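Local coordinates for protein BT_4661 (Bacteroides thetaiotaomicron, PDB 4AK2) that probably binds heparin and heparan sulphate at the bacterial cell surface through this C-terminal ligand-binding domain, as a SusE-like protein of the heparin utilisation locus, at residues G139-A144 with D226-I231; T155-Y160 with I222-F227. One frame throughout, in Å; residues are numbered along the deposited sequence.

Interaction 1: residues G139-A144 with D226-I231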
ATOM      1  N   GLY A 139      -1.574 -15.622   3.225  1.00 13.96           N
ATOM      2  CA  GLY A 139      -1.046 -14.710   4.207  1.00 13.95           C
ATOM      3  C   GLY A 139       0.445 -14.508   4.022  1.00 12.38           C
ATOM      4  O   GLY A 139       1.068 -15.030   3.083  1.00 14.13           O
ATOM      5  N   GLY A 140       1.057 -13.791   4.940  1.00 12.65           N
ATOM      6  CA  GLY A 140       2.498 -13.587   4.919  1.00 12.84           C
ATOM      7  C   GLY A 140       2.907 -12.446   5.823  1.00 10.85           C
ATOM      8  O   GLY A 140       2.100 -11.961   6.615  1.00 13.96           O
ATOM      9  N   GLU A 141       4.164 -12.038   5.732  1.00 12.26           N
ATOM     10  CA  GLU A 141       4.730 -10.979   6.553  1.00 12.37           C
ATOM     11  C   GLU A 141       5.551 -10.043   5.710  1.00 11.01           C
ATOM     12  O   GLU A 141       6.237 -10.482   4.780  1.00 13.32           O
ATOM     13  CB  GLU A 141       5.539 -11.523   7.733  1.00 17.37           C
ATOM     14  CG  GLU A 141       6.749 -12.294   7.323  1.00 21.10           C
ATOM     15  CD  GLU A 141       7.451 -13.001   8.487  1.00 28.75           C
ATOM     16  OE1 GLU A 141       6.772 -13.320   9.486  1.00 30.67           O
ATOM     17  OE2 GLU A 141       8.678 -13.250   8.388  1.00 33.30           O
ATOM     18  N   SER A 142       5.449  -8.750   6.016  1.00 11.66           N
ATOM     19  CA  SER A 142       6.185  -7.723   5.298  1.00 11.38           C
ATOM     20  C   SER A 142       7.665  -7.758   5.630  1.00 11.09           C
ATOM     21  O   SER A 142       8.104  -8.566   6.466  1.00 12.79           O
ATOM     22  CB  SER A 142       5.619  -6.334   5.705  1.00 11.44           C
ATOM     23  OG  SER A 142       6.102  -5.964   7.011  1.00 11.86           O
ATOM     24  N   ILE A 143       8.439  -6.914   4.953  1.00 10.90           N
ATOM     25  CA  ILE A 143       9.820  -6.618   5.358  1.00 11.88           C
ATOM     26  C   ILE A 143       9.839  -6.057   6.780  1.00 12.47           C
ATOM     27  O   ILE A 143       8.847  -5.404   7.213  1.00 12.75           O
ATOM     28  CB  ILE A 143      10.457  -5.623   4.340  1.00 12.96           C
ATOM     29  CG1 ILE A 143      11.992  -5.711   4.347  1.00 15.43           C
ATOM     30  CG2 ILE A 143      10.001  -4.191   4.577  1.00 14.63           C
ATOM     31  CD1 ILE A 143      12.551  -6.999   3.698  1.00 17.58           C
ATOM     32  N   ALA A 144      10.931  -6.192   7.511  1.00 12.21           N
ATOM     33  CA  ALA A 144      11.105  -5.506   8.771  1.00 13.43           C
ATOM     34  C   ALA A 144      11.539  -4.074   8.459  1.00 13.50           C
ATOM     35  O   ALA A 144      12.413  -3.855   7.634  1.00 14.07           O
ATOM     36  CB  ALA A 144      12.188  -6.220   9.603  1.00 14.10           C
ATOM     37  N   ASP A 226      10.248  -7.528  15.481  1.00 16.43           N
ATOM     38  CA  ASP A 226      10.815  -7.017  14.234  1.00 16.42           C
ATOM     39  C   ASP A 226       9.933  -5.978  13.543  1.00 13.51           C
ATOM     40  O   ASP A 226      10.392  -5.355  12.586  1.00 14.48           O
ATOM     41  CB  ASP A 226      11.091  -8.196  13.268  1.00 20.19           C
ATOM     42  CG  ASP A 226      12.020  -9.220  13.843  1.00 22.56           C
ATOM     43  OD1 ASP A 226      13.059  -8.812  14.393  1.00 28.19           O
ATOM     44  OD2 ASP A 226      11.680 -10.416  13.728  1.00 30.34           O
ATOM     45  N   PHE A 227       8.677  -5.811  14.000  1.00 14.50           N
ATOM     46  CA  PHE A 227       7.779  -4.751  13.491  1.00 12.77           C
ATOM     47  C   PHE A 227       7.346  -4.995  12.055  1.00 11.88           C
ATOM     48  O   PHE A 227       6.981  -4.085  11.344  1.00 13.23           O
ATOM     49  CB  PHE A 227       8.390  -3.362  13.735  1.00 13.44           C
ATOM     50  CG  PHE A 227       8.791  -3.187  15.178  1.00 13.00           C
ATOM     51  CD1 PHE A 227       7.799  -3.167  16.170  1.00 14.41           C
ATOM     52  CD2 PHE A 227      10.128  -3.171  15.559  1.00 13.69           C
ATOM     53  CE1 PHE A 227       8.141  -3.081  17.519  1.00 15.75           C
ATOM     54  CE2 PHE A 227      10.487  -3.106  16.898  1.00 14.49           C
ATOM     55  CZ  PHE A 227       9.495  -3.067  17.872  1.00 16.49           C
ATOM     56  N   LYS A 228       7.358  -6.261  11.624  1.00 12.57           N
ATOM     57  CA  LYS A 228       6.754  -6.633  10.351  1.00 12.24           C
ATOM     58  C   LYS A 228       5.238  -6.573  10.482  1.00 11.93           C
ATOM     59  O   LYS A 228       4.664  -6.841  11.551  1.00 12.78           O
ATOM     60  CB  LYS A 228       7.132  -8.063   9.982  1.00 13.08           C
ATOM     61  CG  LYS A 228       8.642  -8.304   9.788  1.00 13.45           C
ATOM     62  CD  LYS A 228       8.928  -9.763   9.465  1.00 14.05           C
ATOM     63  CE  LYS A 228      10.404  -9.988   9.198  1.00 17.78           C
ATOM     64  NZ  LYS A 228      10.642 -11.427   8.850  1.00 21.21           N
ATOM     65  N   VAL A 229       4.583  -6.239   9.377  1.00 11.77           N
ATOM     66  CA  VAL A 229       3.138  -6.400   9.282  1.00 10.87           C
ATOM     67  C   VAL A 229       2.836  -7.857   8.865  1.00 10.49           C
ATOM     68  O   VAL A 229       3.369  -8.311   7.860  1.00 12.28           O
ATOM     69  CB  VAL A 229       2.475  -5.426   8.272  1.00 11.51           C
ATOM     70  CG1 VAL A 229       0.991  -5.743   8.121  1.00 14.19           C
ATOM     71  CG2 VAL A 229       2.705  -3.962   8.665  1.00 13.55           C
ATOM     72  N   HIS A 230       2.000  -8.545   9.651  1.00 10.61           N
ATOM     73  CA  HIS A 230       1.517  -9.875   9.354  1.00 11.58           C
ATOM     74  C   HIS A 230       0.135  -9.851   8.853  1.00 11.92           C
ATOM     75  O   HIS A 230      -0.691  -9.121   9.393  1.00 13.26           O
ATOM     76  CB  HIS A 230       1.550 -10.743  10.631  1.00 13.58           C
ATOM     77  CG  HIS A 230       2.921 -10.865  11.215  1.00 13.25           C
ATOM     78  ND1 HIS A 230       3.619 -12.032  11.207  1.00 17.86           N
ATOM     79  CD2 HIS A 230       3.741  -9.920  11.799  1.00 15.31           C
ATOM     80  CE1 HIS A 230       4.822 -11.821  11.771  1.00 18.03           C
ATOM     81  NE2 HIS A 230       4.898 -10.534  12.139  1.00 16.77           N
ATOM     82  N   ILE A 231      -0.143 -10.579   7.779  1.00 11.52           N
ATOM     83  CA  ILE A 231      -1.484 -10.764   7.227  1.00 11.67           C
ATOM     84  C   ILE A 231      -1.831 -12.233   7.387  1.00 11.48           C
ATOM     85  O   ILE A 231      -1.078 -13.120   6.941  1.00 13.16           O
ATOM     86  CB  ILE A 231      -1.562 -10.335   5.751  1.00 12.22           C
ATOM     87  CG1 ILE A 231      -1.359  -8.823   5.649  1.00 13.67           C
ATOM     88  CG2 ILE A 231      -2.856 -10.796   5.080  1.00 13.39           C
ATOM     89  CD1 ILE A 231      -2.468  -7.973   6.245  1.00 15.84           C
TER
HETATM   90  O   HOH W   1       9.486 -10.941   6.005  1.00 23.66           O

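Interaction 2: residues T155-Y160 with I222-F227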
ATOM      1  N   THR A 155      12.417  -1.285  23.217  1.00 17.04           N
ATOM      2  CA  THR A 155      11.362  -0.512  23.872  1.00 17.66           C
ATOM      3  C   THR A 155      10.397   0.122  22.848  1.00 18.30           C
ATOM      4  O   THR A 155       9.491   0.878  23.217  1.00 19.45           O
ATOM      5  CB  THR A 155      11.952   0.618  24.760  1.00 18.88           C
ATOM      6  OG1 THR A 155      12.793   1.468  23.972  1.00 18.31           O
ATOM      7  CG2 THR A 155      12.716   0.101  26.012  1.00 22.21           C
ATOM      8  N   PHE A 156      10.578  -0.174  21.565  1.00 16.59           N
ATOM      9  CA  PHE A 156       9.692   0.364  20.524  1.00 15.58           C
ATOM     10  C   PHE A 156       8.440  -0.506  20.462  1.00 14.59           C
ATOM     11  O   PHE A 156       8.523  -1.730  20.575  1.00 15.23           O
ATOM     12  CB  PHE A 156      10.427   0.353  19.190  1.00 15.90           C
ATOM     13  CG  PHE A 156       9.777   1.175  18.108  1.00 15.07           C
ATOM     14  CD1 PHE A 156       9.774   2.574  18.191  1.00 15.92           C
ATOM     15  CD2 PHE A 156       9.185   0.565  16.983  1.00 14.17           C
ATOM     16  CE1 PHE A 156       9.213   3.334  17.180  1.00 16.26           C
ATOM     17  CE2 PHE A 156       8.626   1.345  15.962  1.00 14.91           C
ATOM     18  CZ  PHE A 156       8.641   2.734  16.075  1.00 16.38           C
ATOM     19  N   ARG A 157       7.275   0.139  20.341  1.00 14.43           N
ATOM     20  CA  ARG A 157       5.998  -0.564  20.107  1.00 14.67           C
ATOM     21  C   ARG A 157       5.270   0.118  18.961  1.00 13.29           C
ATOM     22  O   ARG A 157       5.341   1.338  18.837  1.00 14.94           O
ATOM     23  CB  ARG A 157       5.098  -0.586  21.371  1.00 16.62           C
ATOM     24  CG  ARG A 157       5.748  -1.260  22.585  1.00 16.52           C
ATOM     25  CD  ARG A 157       5.988  -2.772  22.425  1.00 17.04           C
ATOM     26  NE  ARG A 157       6.532  -3.344  23.651  1.00 19.73           N
ATOM     27  CZ  ARG A 157       7.810  -3.347  23.971  1.00 20.41           C
ATOM     28  NH1 ARG A 157       8.724  -2.866  23.134  1.00 22.63           N
ATOM     29  NH2 ARG A 157       8.178  -3.897  25.123  1.00 25.55           N
ATOM     30  N   LEU A 158       4.577  -0.656  18.129  1.00 12.93           N
ATOM     31  CA  LEU A 158       4.047  -0.155  16.849  1.00 13.58           C
ATOM     32  C   LEU A 158       2.737  -0.883  16.542  1.00 11.97           C
ATOM     33  O   LEU A 158       2.673  -2.102  16.628  1.00 12.86           O
ATOM     34  CB  LEU A 158       5.095  -0.468  15.762  1.00 12.77           C
ATOM     35  CG  LEU A 158       4.804   0.149  14.385  1.00 13.34           C
ATOM     36  CD1 LEU A 158       4.951   1.683  14.422  1.00 14.70           C
ATOM     37  CD2 LEU A 158       5.760  -0.404  13.351  1.00 13.55           C
ATOM     38  N   ASP A 159       1.655  -0.147  16.273  1.00 12.90           N
ATOM     39  CA  ASP A 159       0.359  -0.811  16.080  1.00 12.64           C
ATOM     40  C   ASP A 159      -0.567  -0.014  15.197  1.00 11.83           C
ATOM     41  O   ASP A 159      -0.602   1.218  15.322  1.00 12.84           O
ATOM     42  CB  ASP A 159      -0.298  -1.012  17.450  1.00 12.92           C
ATOM     43  CG  ASP A 159      -1.280  -2.154  17.519  1.00 13.60           C
ATOM     44  OD1 ASP A 159      -1.087  -3.163  16.821  1.00 14.38           O
ATOM     45  OD2 ASP A 159      -2.264  -2.070  18.311  1.00 16.65           O
ATOM     46  N   TYR A 160      -1.308  -0.685  14.319  1.00 11.10           N
ATOM     47  CA  TYR A 160      -2.384   0.012  13.602  1.00 12.24           C
ATOM     48  C   TYR A 160      -3.334   0.649  14.597  1.00 12.74           C
ATOM     49  O   TYR A 160      -3.569   0.163  15.701  1.00 12.43           O
ATOM     50  CB  TYR A 160      -3.123  -0.959  12.699  1.00 13.43           C
ATOM     51  CG  TYR A 160      -2.431  -1.266  11.374  1.00 12.06           C
ATOM     52  CD1 TYR A 160      -2.655  -0.471  10.264  1.00 13.40           C
ATOM     53  CD2 TYR A 160      -1.566  -2.378  11.228  1.00 12.27           C
ATOM     54  CE1 TYR A 160      -2.063  -0.723   9.027  1.00 11.84           C
ATOM     55  CE2 TYR A 160      -0.985  -2.625  10.023  1.00 12.59           C
ATOM     56  CZ  TYR A 160      -1.219  -1.848   8.928  1.00 11.27           C
ATOM     57  OH  TYR A 160      -0.640  -2.160   7.709  1.00 12.23           O
ATOM     58  N   ILE A 222       0.926  -6.044  13.619  1.00 11.32           N
ATOM     59  CA  ILE A 222       2.366  -5.807  13.651  1.00 11.75           C
ATOM     60  C   ILE A 222       2.966  -6.548  14.811  1.00 12.90           C
ATOM     61  O   ILE A 222       2.493  -6.440  15.944  1.00 13.55           O
ATOM     62  CB  ILE A 222       2.631  -4.282  13.745  1.00 11.68           C
ATOM     63  CG1 ILE A 222       2.074  -3.595  12.496  1.00 13.23           C
ATOM     64  CG2 ILE A 222       4.131  -4.001  13.929  1.00 12.00           C
ATOM     65  CD1 ILE A 222       2.111  -2.079  12.586  1.00 13.54           C
ATOM     66  N   ASP A 223       4.033  -7.307  14.555  1.00 12.72           N
ATOM     67  CA  ASP A 223       4.711  -7.981  15.689  1.00 14.01           C
ATOM     68  C   ASP A 223       5.637  -6.986  16.414  1.00 12.81           C
ATOM     69  O   ASP A 223       6.127  -6.007  15.809  1.00 14.90           O
ATOM     70  CB  ASP A 223       5.433  -9.240  15.230  1.00 15.53           C
ATOM     71  CG  ASP A 223       6.771  -8.939  14.622  1.00 15.42           C
ATOM     72  OD1 ASP A 223       7.726  -8.643  15.378  1.00 18.27           O
ATOM     73  OD2 ASP A 223       6.881  -9.026  13.382  1.00 16.77           O
ATOM     74  N   GLN A 224       5.881  -7.222  17.706  1.00 14.49           N
ATOM     75  CA  GLN A 224       6.657  -6.274  18.532  1.00 14.28           C
ATOM     76  C   GLN A 224       8.147  -6.627  18.665  1.00 14.91           C
ATOM     77  O   GLN A 224       8.815  -6.085  19.558  1.00 17.82           O
ATOM     78  CB  GLN A 224       5.969  -6.074  19.917  1.00 14.25           C
ATOM     79  CG  GLN A 224       4.495  -5.723  19.729  1.00 13.96           C
ATOM     80  CD  GLN A 224       4.251  -4.451  18.924  1.00 13.64           C
ATOM     81  OE1 GLN A 224       4.833  -3.418  19.214  1.00 14.59           O
ATOM     82  NE2 GLN A 224       3.396  -4.545  17.914  1.00 12.98           N
ATOM     83  N   THR A 225       8.638  -7.542  17.822  1.00 15.99           N
ATOM     84  CA  THR A 225      10.044  -7.956  17.831  1.00 18.18           C
ATOM     85  C   THR A 225      10.796  -7.312  16.674  1.00 16.25           C
ATOM     86  O   THR A 225      11.837  -6.651  16.853  1.00 18.66           O
ATOM     87  CB  THR A 225      10.152  -9.512  17.777  1.00 20.50           C
ATOM     88  OG1 THR A 225       9.554 -10.010  18.982  1.00 28.38           O
ATOM     89  CG2 THR A 225      11.578  -9.956  17.732  1.00 24.36           C
ATOM     90  N   ASP A 226      10.248  -7.528  15.481  1.00 16.43           N
ATOM     91  CA  ASP A 226      10.815  -7.017  14.234  1.00 16.42           C
ATOM     92  C   ASP A 226       9.933  -5.978  13.543  1.00 13.51           C
ATOM     93  O   ASP A 226      10.392  -5.355  12.586  1.00 14.48           O
ATOM     94  CB  ASP A 226      11.091  -8.196  13.268  1.00 20.19           C
ATOM     95  CG  ASP A 226      12.020  -9.220  13.843  1.00 22.56           C
ATOM     96  OD1 ASP A 226      13.059  -8.812  14.393  1.00 28.19           O
ATOM     97  OD2 ASP A 226      11.680 -10.416  13.728  1.00 30.34           O
ATOM     98  N   PHE A 227       8.677  -5.811  14.000  1.00 14.50           N
ATOM     99  CA  PHE A 227       7.779  -4.751  13.491  1.00 12.77           C
ATOM    100  C   PHE A 227       7.346  -4.995  12.055  1.00 11.88           C
ATOM    101  O   PHE A 227       6.981  -4.085  11.344  1.00 13.23           O
ATOM    102  CB  PHE A 227       8.390  -3.362  13.735  1.00 13.44           C
ATOM    103  CG  PHE A 227       8.791  -3.187  15.178  1.00 13.00           C
ATOM    104  CD1 PHE A 227       7.799  -3.167  16.170  1.00 14.41           C
ATOM    105  CD2 PHE A 227      10.128  -3.171  15.559  1.00 13.69           C
ATOM    106  CE1 PHE A 227       8.141  -3.081  17.519  1.00 15.75           C
ATOM    107  CE2 PHE A 227      10.487  -3.106  16.898  1.00 14.49           C
ATOM    108  CZ  PHE A 227       9.495  -3.067  17.872  1.00 16.49           C
TER
HETATM  109  O   HOH W   2      -0.875  -3.782  14.308  1.00 13.59           O

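Interaction 1: residues G139-A144 with D226-I231
Asp-226 meets Ala-144 through its backbone: its carbonyl O lies 3.6 Å from the methyl CB of Ala-144, beyond the end of strand 140-141 and ahead of strand 229-231. Lys-228 reaches along the other segment. Its CG is turned anti to its own carbonyl carbon (chi1 -62°) and the chain is extended beyond, which lays CG and CD against Ser-142 O and brings NZ to the carboxylate of Glu-141. The salt bridge is short, 2.7 Å from Lys-228 NZ to Glu-141 OE2, and the ammonium approaches from above the carboxylate plane. A water accepts from Lys-228 NZ and donates to Ser-142 O, tying the same amine to the backbone.

Val-229 is bound at both polar backbone atoms. Val-229 O accepts from Ser-142 N at 2.8 Å. Val-229 N donates to Ser-142 OG, also at 2.8 Å. OG thereby stands in for a backbone acceptor where the pairing ends, and its proton goes to Ile-143 O, which fixes the hydroxyl's rotation. Strand 140-141 is an edge of a small antiparallel three-stranded sheet, with 229-231 in the middle and 220-222 on its far side.

His-230 and Glu-141 are a non-hydrogen-bonded pair with side chains on the same face. Glu-141 CB sits over one face of the imidazole, 4.2 Å from its centroid in a CH-pi contact, and the carboxylate stands nearly perpendicular to the ring. NE2 of the ring is hydrogen-bonded to Asp-223 OD2. Ile-231 and Gly-140 form the hydrogen-bonded pair, with Ile-231 N to Gly-140 O at 2.9 Å and Gly-140 N to Ile-231 O at 3.0 Å.

Interaction 2: residues T155-Y160 with I222-F227
The side-chain amide of Gln-224 grips both polar backbone atoms of Leu-158. Its OE1 accepts from Leu-158 N at 3.0 Å, in the amide plane and on a lone pair, while its NE2 donates to Leu-158 O at 2.9 Å along a nearly straight N-H. The glutamine thus imitates a neighbouring strand beside strand 157-161, whose backbone bonds to strand 241-254. The loop that presents it joins strands 220-222 and 229-231 and is shaped at Asp-223, whose OD1 takes Thr-225 N on its anti lone pair in an Asx turn and Asp-226 N on its syn lone pair in an Asx motif; Phe-227 N reaches OD1 from above the carboxylate plane. A bend at chi2 (-60°) turns the Gln-224 amide back; NE2 also donates to Ile-222 O, a bent bond well out of the carbonyl plane, so three bonds hold the two polar atoms.

At the far end a water accepts from Tyr-160 N and Ile-222 N and donates to Asp-159 OD1. The Asp-159 carboxylate also binds Ser-207 OG and Arg-203 (a salt bridge) through OD2 and Tyr-208 N through OD1.

Apolar side chains pack around the amide. Ile-222 CD1 packs on Leu-158 CG at 3.9 Å and reaches the Tyr-160 ring at CD2. Leu-158 CB rests 3.8 Å from Phe-227 CD1. Phe-156 and Phe-227 form a T-shaped pair, centroids 5.1 Å apart and planes at 88°, in which Phe-156 supplies the edge. With chi1 at -166° the Phe-156 ring swings away from its backbone N, and Phe-156 CD2 stands over the centre of the Phe-227 ring, 3.8 Å from Phe-227 CZ.

Overall arrangement
From the N terminus, the chain first passes through 139-144 and soon afterwards through 155-160, on strand 157-161. It then runs through strand 163-168 and helix 187-195 before returning. At 222-227 interaction 2 closes the inner loop of 61 intervening residues; at 226-231 interaction 1 closes the outer loop of 81. The shorter loop sits within the longer one, the two sharing Asp-226 and Phe-227 at their closing end. One turn between strands 220-222 and 229-231 therefore joins the small three-stranded sheet to the larger mixed sheet. A probable hydrogen bond between Lys-228 O and Asp-223 N, and Val-229 packing on Ile-222, link the two contacts directly.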